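Local coordinates for protein Exo-beta-1,3-galactanase (Bifidobacterium bifidum, PDB 5FLW) that probably hydrolyses beta-1,3-galactan chains from their non-reducing ends as a glycoside hydrolase family 43 exo-beta-1,3-galactanase, at residues H21-L25 and D246-P250; D30-G36 and V48-T54. All coordinates share one frame; numbering follows the deposited sequence.

Interaction 1. Residues H21-L25 and D246-P250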
ATOM      1  N   HIS A  21       0.830  -7.511   5.966  1.00 11.12           N
ATOM      2  CA  HIS A  21       1.700  -7.655   4.803  1.00 10.44           C
ATOM      3  C   HIS A  21       1.066  -6.958   3.604  1.00 10.94           C
ATOM      4  O   HIS A  21      -0.109  -7.203   3.282  1.00 10.11           O
ATOM      5  CB  HIS A  21       1.904  -9.118   4.435  1.00 10.21           C
ATOM      6  CG  HIS A  21       2.239  -9.998   5.594  1.00 11.79           C
ATOM      7  ND1 HIS A  21       3.386  -9.826   6.351  1.00 10.57           N
ATOM      8  CD2 HIS A  21       1.608 -11.091   6.090  1.00 10.77           C
ATOM      9  CE1 HIS A  21       3.413 -10.752   7.295  1.00 14.48           C
ATOM     10  NE2 HIS A  21       2.357 -11.547   7.146  1.00 11.73           N
ATOM     11  N   GLY A  22       1.849  -6.103   2.945  1.00 10.55           N
ATOM     12  CA  GLY A  22       1.359  -5.345   1.802  1.00 10.26           C
ATOM     13  C   GLY A  22       0.148  -4.490   2.116  1.00 10.49           C
ATOM     14  O   GLY A  22      -0.736  -4.359   1.271  1.00 10.80           O
ATOM     15  N   ILE A  23       0.107  -3.858   3.311  1.00 10.34           N
ATOM     16  CA  ILE A  23      -1.166  -3.339   3.827  1.00 10.33           C
ATOM     17  C   ILE A  23      -1.624  -2.061   3.123  1.00 14.08           C
ATOM     18  O   ILE A  23      -0.826  -1.236   2.634  1.00 12.68           O
ATOM     19  CB  ILE A  23      -1.186  -3.132   5.361  1.00 11.57           C
ATOM     20  CG1 ILE A  23      -0.272  -1.976   5.789  1.00 11.22           C
ATOM     21  CG2 ILE A  23      -0.885  -4.414   6.065  1.00 10.20           C
ATOM     22  CD1 ILE A  23      -0.319  -1.683   7.282  1.00 12.28           C
ATOM     23  N   GLY A  24      -2.950  -1.881   3.129  1.00 12.71           N
ATOM     24  CA  GLY A  24      -3.543  -0.566   3.056  1.00 11.35           C
ATOM     25  C   GLY A  24      -3.923  -0.137   4.463  1.00 13.37           C
ATOM     26  O   GLY A  24      -4.201  -0.981   5.333  1.00 12.82           O
ATOM     27  N   LEU A  25      -3.913   1.195   4.681  1.00 12.71           N
ATOM     28  CA  LEU A  25      -4.317   1.811   5.942  1.00 12.94           C
ATOM     29  C   LEU A  25      -5.256   2.968   5.653  1.00 16.04           C
ATOM     30  O   LEU A  25      -4.963   3.809   4.795  1.00 17.30           O
ATOM     31  CB  LEU A  25      -3.133   2.430   6.688  1.00 20.23           C
ATOM     32  CG  LEU A  25      -2.264   1.571   7.567  1.00 21.04           C
ATOM     33  CD1 LEU A  25      -1.059   2.418   7.998  1.00 18.73           C
ATOM     34  CD2 LEU A  25      -3.085   1.126   8.770  1.00 16.36           C
ATOM     35  N   ASP A 246       5.830   0.172   1.983  1.00 11.78           N
ATOM     36  CA  ASP A 246       4.458  -0.225   1.738  1.00 12.59           C
ATOM     37  C   ASP A 246       3.507   0.949   1.793  1.00 13.79           C
ATOM     38  O   ASP A 246       2.659   1.095   0.911  1.00 13.21           O
ATOM     39  CB  ASP A 246       3.986  -1.263   2.750  1.00 13.26           C
ATOM     40  CG  ASP A 246       2.547  -1.612   2.526  1.00 13.47           C
ATOM     41  OD1 ASP A 246       2.306  -2.391   1.578  1.00 11.23           O
ATOM     42  OD2 ASP A 246       1.670  -1.045   3.240  1.00 13.02           O
ATOM     43  N   ILE A 247       3.620   1.776   2.832  1.00 13.09           N
ATOM     44  CA  ILE A 247       2.687   2.882   3.023  1.00 14.43           C
ATOM     45  C   ILE A 247       3.343   3.942   3.899  1.00 14.99           C
ATOM     46  O   ILE A 247       4.176   3.632   4.758  1.00 14.54           O
ATOM     47  CB  ILE A 247       1.344   2.373   3.605  1.00 14.13           C
ATOM     48  CG1 ILE A 247       0.252   3.450   3.497  1.00 14.65           C
ATOM     49  CG2 ILE A 247       1.529   1.823   5.042  1.00 14.67           C
ATOM     50  CD1 ILE A 247      -1.152   2.886   3.604  1.00 16.32           C
ATOM     51  N   VAL A 248       2.990   5.205   3.646  1.00 13.90           N
ATOM     52  CA  VAL A 248       3.257   6.342   4.520  1.00 14.90           C
ATOM     53  C   VAL A 248       1.891   6.956   4.846  1.00 15.98           C
ATOM     54  O   VAL A 248       1.068   7.153   3.936  1.00 15.95           O
ATOM     55  CB  VAL A 248       4.195   7.364   3.834  1.00 15.81           C
ATOM     56  CG1 VAL A 248       4.359   8.630   4.683  1.00 14.80           C
ATOM     57  CG2 VAL A 248       5.546   6.744   3.503  1.00 13.52           C
ATOM     58  N   VAL A 249       1.622   7.204   6.132  1.00 15.04           N
ATOM     59  CA  VAL A 249       0.365   7.853   6.524  1.00 17.18           C
ATOM     60  C   VAL A 249       0.597   9.111   7.349  1.00 19.50           C
ATOM     61  O   VAL A 249       1.524   9.156   8.165  1.00 17.41           O
ATOM     62  CB  VAL A 249      -0.625   6.902   7.232  1.00 22.42           C
ATOM     63  CG1 VAL A 249      -1.148   5.834   6.258  1.00 15.55           C
ATOM     64  CG2 VAL A 249      -0.002   6.323   8.496  1.00 18.70           C
ATOM     65  N   PRO A 250      -0.215  10.154   7.154  1.00 18.45           N
ATOM     66  CA  PRO A 250      -0.225  11.283   8.094  1.00 19.08           C
ATOM     67  C   PRO A 250      -0.966  10.896   9.378  1.00 24.08           C
ATOM     68  O   PRO A 250      -1.973  10.177   9.354  1.00 19.75           O
ATOM     69  CB  PRO A 250      -0.980  12.374   7.317  1.00 18.34           C
ATOM     70  CG  PRO A 250      -1.894  11.621   6.373  1.00 22.65           C
ATOM     71  CD  PRO A 250      -1.221  10.286   6.078  1.00 18.72           C
TER
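The D246 carboxylate lies over one face of the G22-I23 peptide, the two planes about 30° apart, with OD1 3.1 Å from G22 C. OD2 reaches past it, 2.6 Å from I23 O and 3.3 Å from I23 CG1. I23 N lies 3.2 Å from D246 OD1, yet the angle is too poor for a hydrogen bond. With CG anti to the D246 backbone N (chi1 177°), the acid extends over the peptide, and the I23 and D246 side chains cross at about a right angle. R83 forms a salt bridge with D246 OD1, while G22 N is bonded to D266 OD1.

Beyond the acid the contact is apolar. The extended I247 side chain drives CD1 against the other backbone, 3.4 Å from L25 N, and on to L25 CB at 3.7 Å. Its CG2 branch meets L25 CD1 and, slightly farther off, I23 CG1. L25 CD1 in turn meets V249 CG1 at 3.8 Å, the two side chains crossing nearly perpendicularly. D246 and I247, although consecutive, both point at residues 21-25: they form a classic beta bulge opposite I264, which breaks the usual alternation.

The two segments run in nearly the same direction, 11° apart, without backbone-to-backbone hydrogen bonds; side chains of 246-250 meet both backbone and side chains of 21-25, and the segments are not sheet partners. G24 and L25 lie in strand 24-28 and residues 246-250 in strand 244-250, each the first strand of its own four-stranded antiparallel sheet, as expected for neighbouring inner strands in the five-bladed beta-propeller of family 43. G24 pairs with Y35 on strand 31-37, and I247 and V249 with strand 261-266. Across the next interface, I247 and V248 pack on strand 191-196.

Interaction 2. Residues D30-G36 and V48-T54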
ATOM      1  N   ASP A  30     -12.211   7.696  14.524  1.00 26.22           N
ATOM      2  CA  ASP A  30     -11.028   7.859  15.351  1.00 38.76           C
ATOM      3  C   ASP A  30     -10.104   6.629  15.317  1.00 25.14           C
ATOM      4  O   ASP A  30      -9.158   6.545  16.113  1.00 28.43           O
ATOM      5  CB  ASP A  30     -11.470   8.179  16.783  1.00 38.21           C
ATOM      6  CG  ASP A  30     -12.125   6.969  17.483  1.00 66.81           C
ATOM      7  OD1 ASP A  30     -12.442   5.959  16.807  1.00 56.33           O
ATOM      8  OD2 ASP A  30     -12.323   7.023  18.728  1.00 71.09           O
ATOM      9  N   THR A  31     -10.345   5.694  14.394  1.00 20.11           N
ATOM     10  CA  THR A  31      -9.683   4.397  14.383  1.00 19.35           C
ATOM     11  C   THR A  31      -8.993   4.153  13.047  1.00 19.31           C
ATOM     12  O   THR A  31      -9.548   4.466  11.986  1.00 18.69           O
ATOM     13  CB  THR A  31     -10.742   3.328  14.659  1.00 19.28           C
ATOM     14  OG1 THR A  31     -11.304   3.569  15.954  1.00 21.27           O
ATOM     15  CG2 THR A  31     -10.172   1.920  14.583  1.00 18.08           C
ATOM     16  N   TRP A  32      -7.778   3.589  13.099  1.00 16.56           N
ATOM     17  CA  TRP A  32      -7.051   3.154  11.911  1.00 15.22           C
ATOM     18  C   TRP A  32      -7.456   1.732  11.537  1.00 15.59           C
ATOM     19  O   TRP A  32      -7.531   0.854  12.401  1.00 16.06           O
ATOM     20  CB  TRP A  32      -5.537   3.229  12.125  1.00 15.67           C
ATOM     21  CG  TRP A  32      -5.022   4.668  12.062  1.00 18.43           C
ATOM     22  CD1 TRP A  32      -4.791   5.510  13.113  1.00 19.21           C
ATOM     23  CD2 TRP A  32      -4.695   5.404  10.876  1.00 16.42           C
ATOM     24  NE1 TRP A  32      -4.352   6.738  12.653  1.00 20.50           N
ATOM     25  CE2 TRP A  32      -4.277   6.691  11.284  1.00 17.53           C
ATOM     26  CE3 TRP A  32      -4.697   5.088   9.510  1.00 19.55           C
ATOM     27  CZ2 TRP A  32      -3.871   7.668  10.377  1.00 25.81           C
ATOM     28  CZ3 TRP A  32      -4.302   6.075   8.596  1.00 20.19           C
ATOM     29  CH2 TRP A  32      -3.889   7.344   9.038  1.00 29.25           C
ATOM     30  N   TYR A  33      -7.719   1.518  10.251  1.00 13.27           N
ATOM     31  CA  TYR A  33      -8.044   0.207   9.708  1.00 12.63           C
ATOM     32  C   TYR A  33      -6.921  -0.228   8.779  1.00 13.22           C
ATOM     33  O   TYR A  33      -6.618   0.479   7.810  1.00 15.23           O
ATOM     34  CB  TYR A  33      -9.350   0.268   8.909  1.00 15.31           C
ATOM     35  CG  TYR A  33     -10.560   0.494   9.774  1.00 15.63           C
ATOM     36  CD1 TYR A  33     -10.774   1.723  10.389  1.00 14.68           C
ATOM     37  CD2 TYR A  33     -11.481  -0.536  10.000  1.00 15.17           C
ATOM     38  CE1 TYR A  33     -11.885   1.942  11.205  1.00 17.19           C
ATOM     39  CE2 TYR A  33     -12.602  -0.338  10.816  1.00 17.23           C
ATOM     40  CZ  TYR A  33     -12.791   0.908  11.422  1.00 16.55           C
ATOM     41  OH  TYR A  33     -13.887   1.150  12.232  1.00 19.36           O
ATOM     42  N   ALA A  34      -6.338  -1.397   9.045  1.00 12.00           N
ATOM     43  CA  ALA A  34      -5.340  -2.005   8.165  1.00 10.88           C
ATOM     44  C   ALA A  34      -5.962  -3.179   7.410  1.00 11.81           C
ATOM     45  O   ALA A  34      -6.738  -3.957   7.982  1.00 12.73           O
ATOM     46  CB  ALA A  34      -4.130  -2.508   8.968  1.00 11.36           C
ATOM     47  N   TYR A  35      -5.613  -3.314   6.131  1.00 10.60           N
ATOM     48  CA  TYR A  35      -6.052  -4.444   5.313  1.00 12.39           C
ATOM     49  C   TYR A  35      -4.793  -5.125   4.781  1.00 10.46           C
ATOM     50  O   TYR A  35      -4.030  -4.501   4.045  1.00 11.94           O
ATOM     51  CB  TYR A  35      -6.954  -3.961   4.155  1.00 11.18           C
ATOM     52  CG  TYR A  35      -8.172  -3.199   4.675  1.00 11.54           C
ATOM     53  CD1 TYR A  35      -9.371  -3.888   5.020  1.00 12.30           C
ATOM     54  CD2 TYR A  35      -8.122  -1.811   4.890  1.00 11.90           C
ATOM     55  CE1 TYR A  35     -10.488  -3.202   5.524  1.00 11.39           C
ATOM     56  CE2 TYR A  35      -9.235  -1.124   5.418  1.00 11.75           C
ATOM     57  CZ  TYR A  35     -10.411  -1.820   5.723  1.00 12.29           C
ATOM     58  OH  TYR A  35     -11.508  -1.154   6.221  1.00 14.06           O
ATOM     59  N   GLY A  36      -4.570  -6.393   5.155  1.00 10.60           N
ATOM     60  CA  GLY A  36      -3.328  -7.062   4.824  1.00 11.83           C
ATOM     61  C   GLY A  36      -3.524  -8.391   4.114  1.00 11.71           C
ATOM     62  O   GLY A  36      -4.607  -8.995   4.142  1.00 10.25           O
ATOM     63  N   VAL A  48      -8.129 -11.474   2.659  1.00 10.45           N
ATOM     64  CA  VAL A  48      -7.659 -10.189   3.152  1.00 10.01           C
ATOM     65  C   VAL A  48      -8.051 -10.094   4.624  1.00 12.93           C
ATOM     66  O   VAL A  48      -9.234 -10.230   4.973  1.00 11.02           O
ATOM     67  CB  VAL A  48      -8.242  -9.019   2.346  1.00 10.76           C
ATOM     68  CG1 VAL A  48      -7.805  -7.681   2.966  1.00 11.07           C
ATOM     69  CG2 VAL A  48      -7.776  -9.112   0.881  1.00 11.25           C
ATOM     70  N   CYS A  49      -7.048  -9.856   5.472  1.00 11.95           N
ATOM     71  CA  CYS A  49      -7.224  -9.695   6.913  1.00 11.66           C
ATOM     72  C   CYS A  49      -7.391  -8.222   7.267  1.00 10.11           C
ATOM     73  O   CYS A  49      -6.646  -7.371   6.772  1.00 13.18           O
ATOM     74  CB  CYS A  49      -5.977 -10.221   7.632  1.00 12.17           C
ATOM     75  SG  CYS A  49      -5.788 -12.009   7.471  1.00 13.64           S
ATOM     76  N   CYS A  50      -8.312  -7.942   8.195  1.00 10.04           N
ATOM     77  CA  CYS A  50      -8.545  -6.588   8.685  1.00 11.12           C
ATOM     78  C   CYS A  50      -8.148  -6.488  10.156  1.00 12.11           C
ATOM     79  O   CYS A  50      -8.510  -7.361  10.957  1.00 13.06           O
ATOM     80  CB  CYS A  50     -10.020  -6.190   8.519  1.00 14.43           C
ATOM     81  SG  CYS A  50     -10.444  -4.567   9.148  1.00 14.40           S
ATOM     82  N   TYR A  51      -7.403  -5.421  10.506  1.00 11.84           N
ATOM     83  CA  TYR A  51      -7.069  -5.104  11.893  1.00 13.49           C
ATOM     84  C   TYR A  51      -7.340  -3.628  12.164  1.00 13.19           C
ATOM     85  O   TYR A  51      -7.241  -2.793  11.259  1.00 13.78           O
ATOM     86  CB  TYR A  51      -5.582  -5.354  12.208  1.00 12.23           C
ATOM     87  CG  TYR A  51      -5.140  -6.753  11.866  1.00 12.63           C
ATOM     88  CD1 TYR A  51      -4.683  -7.061  10.576  1.00 11.57           C
ATOM     89  CD2 TYR A  51      -5.218  -7.789  12.810  1.00 13.04           C
ATOM     90  CE1 TYR A  51      -4.323  -8.356  10.227  1.00  9.94           C
ATOM     91  CE2 TYR A  51      -4.869  -9.091  12.464  1.00 11.94           C
ATOM     92  CZ  TYR A  51      -4.407  -9.351  11.179  1.00 10.15           C
ATOM     93  OH  TYR A  51      -4.047 -10.640  10.861  1.00 12.65           O
ATOM     94  N   THR A  52      -7.675  -3.302  13.412  1.00 12.95           N
ATOM     95  CA  THR A  52      -7.816  -1.908  13.814  1.00 13.81           C
ATOM     96  C   THR A  52      -6.834  -1.551  14.926  1.00 13.92           C
ATOM     97  O   THR A  52      -6.389  -2.409  15.705  1.00 14.49           O
ATOM     98  CB  THR A  52      -9.240  -1.564  14.265  1.00 14.75           C
ATOM     99  OG1 THR A  52      -9.653  -2.509  15.259  1.00 16.32           O
ATOM    100  CG2 THR A  52     -10.209  -1.605  13.075  1.00 15.03           C
ATOM    101  N   THR A  53      -6.514  -0.259  15.000  1.00 15.54           N
ATOM    102  CA  THR A  53      -5.626   0.252  16.036  1.00 14.68           C
ATOM    103  C   THR A  53      -5.916   1.727  16.254  1.00 16.69           C
ATOM    104  O   THR A  53      -6.410   2.428  15.362  1.00 15.88           O
ATOM    105  CB  THR A  53      -4.137   0.036  15.683  1.00 14.56           C
ATOM    106  OG1 THR A  53      -3.312   0.252  16.834  1.00 14.48           O
ATOM    107  CG2 THR A  53      -3.697   0.971  14.542  1.00 14.28           C
ATOM    108  N   THR A  54      -5.594   2.189  17.453  1.00 15.59           N
ATOM    109  CA  THR A  54      -5.506   3.616  17.694  1.00 20.20           C
ATOM    110  C   THR A  54      -4.090   4.066  18.022  1.00 26.77           C
ATOM    111  O   THR A  54      -3.844   5.279  18.099  1.00 26.46           O
ATOM    112  CB  THR A  54      -6.460   4.035  18.818  1.00 18.77           C
ATOM    113  OG1 THR A  54      -6.110   3.345  20.027  1.00 22.71           O
ATOM    114  CG2 THR A  54      -7.912   3.695  18.425  1.00 20.30           C
TER
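Y33 and T52 lie side by side and point the same way, with the T52 methyl over one face of the tyrosine ring. CG2 sits 3.7 Å from the Y33 ring centroid, 21° off the normal and offset toward the rim, a CH-pi contact. The T52 methyl reaches the ring because it is anti to its own carbonyl carbon, which leaves OG1 to bond H62 NE2. T31 CG2 closes in beside it, 3.6 Å from T52 CB. Farther along the same face, C50 SG lies near the plane of the Y33 ring at its edge and approaches the Y35 ring obliquely, 3.9 Å from CE1 of Y35. V48 CG1 packs on Y35 CB, at the base of that side chain. On the other face W32 CB touches T53 CG2 at 3.8 Å, while the indole leads away toward F56.

Between the faces run six backbone hydrogen bonds, two for each of the pairs W32-T53, A34-Y51 and G36-C49. A34 N to Y51 O, at 2.8 Å, is the straightest of them (172° at the hydrogen). CA-H...O contacts, such as T52 CA to W32 O at 3.1 Å, fill the steps between.

At the exposed end the T31 hydroxyl donates to D30 OD1 over 2.8 Å, arriving above the carboxylate plane, and T54 CG2 flanks that hydroxyl. T53 OG1 is held by A58 O and by backbone N-H groups of the turn that follows. The whole is a regular antiparallel beta hairpin, the second and third strands of a four-stranded propeller blade of the family 43 fold.

Overall arrangement
Interactions 1 and 2 lie about 10 Å apart, centre to centre, and are joined through one sheet. Strand 24-28, which carries L25 of interaction 1, is the neighbour of strand 31-37 in interaction 2, and G24 O lies 2.8 Å from Y35 N in a probable hydrogen bond. I23 CB packs 3.4 Å from Y35 O, and P250 O meets W32 CZ2 at 3.3 Å, so the indole turned away from its hairpin helps to bridge the two blades. Interaction 2 builds outward within one blade; interaction 1, about 5 Å from the centre of the chain, joins it to the last blade, which probably helps close the propeller ring.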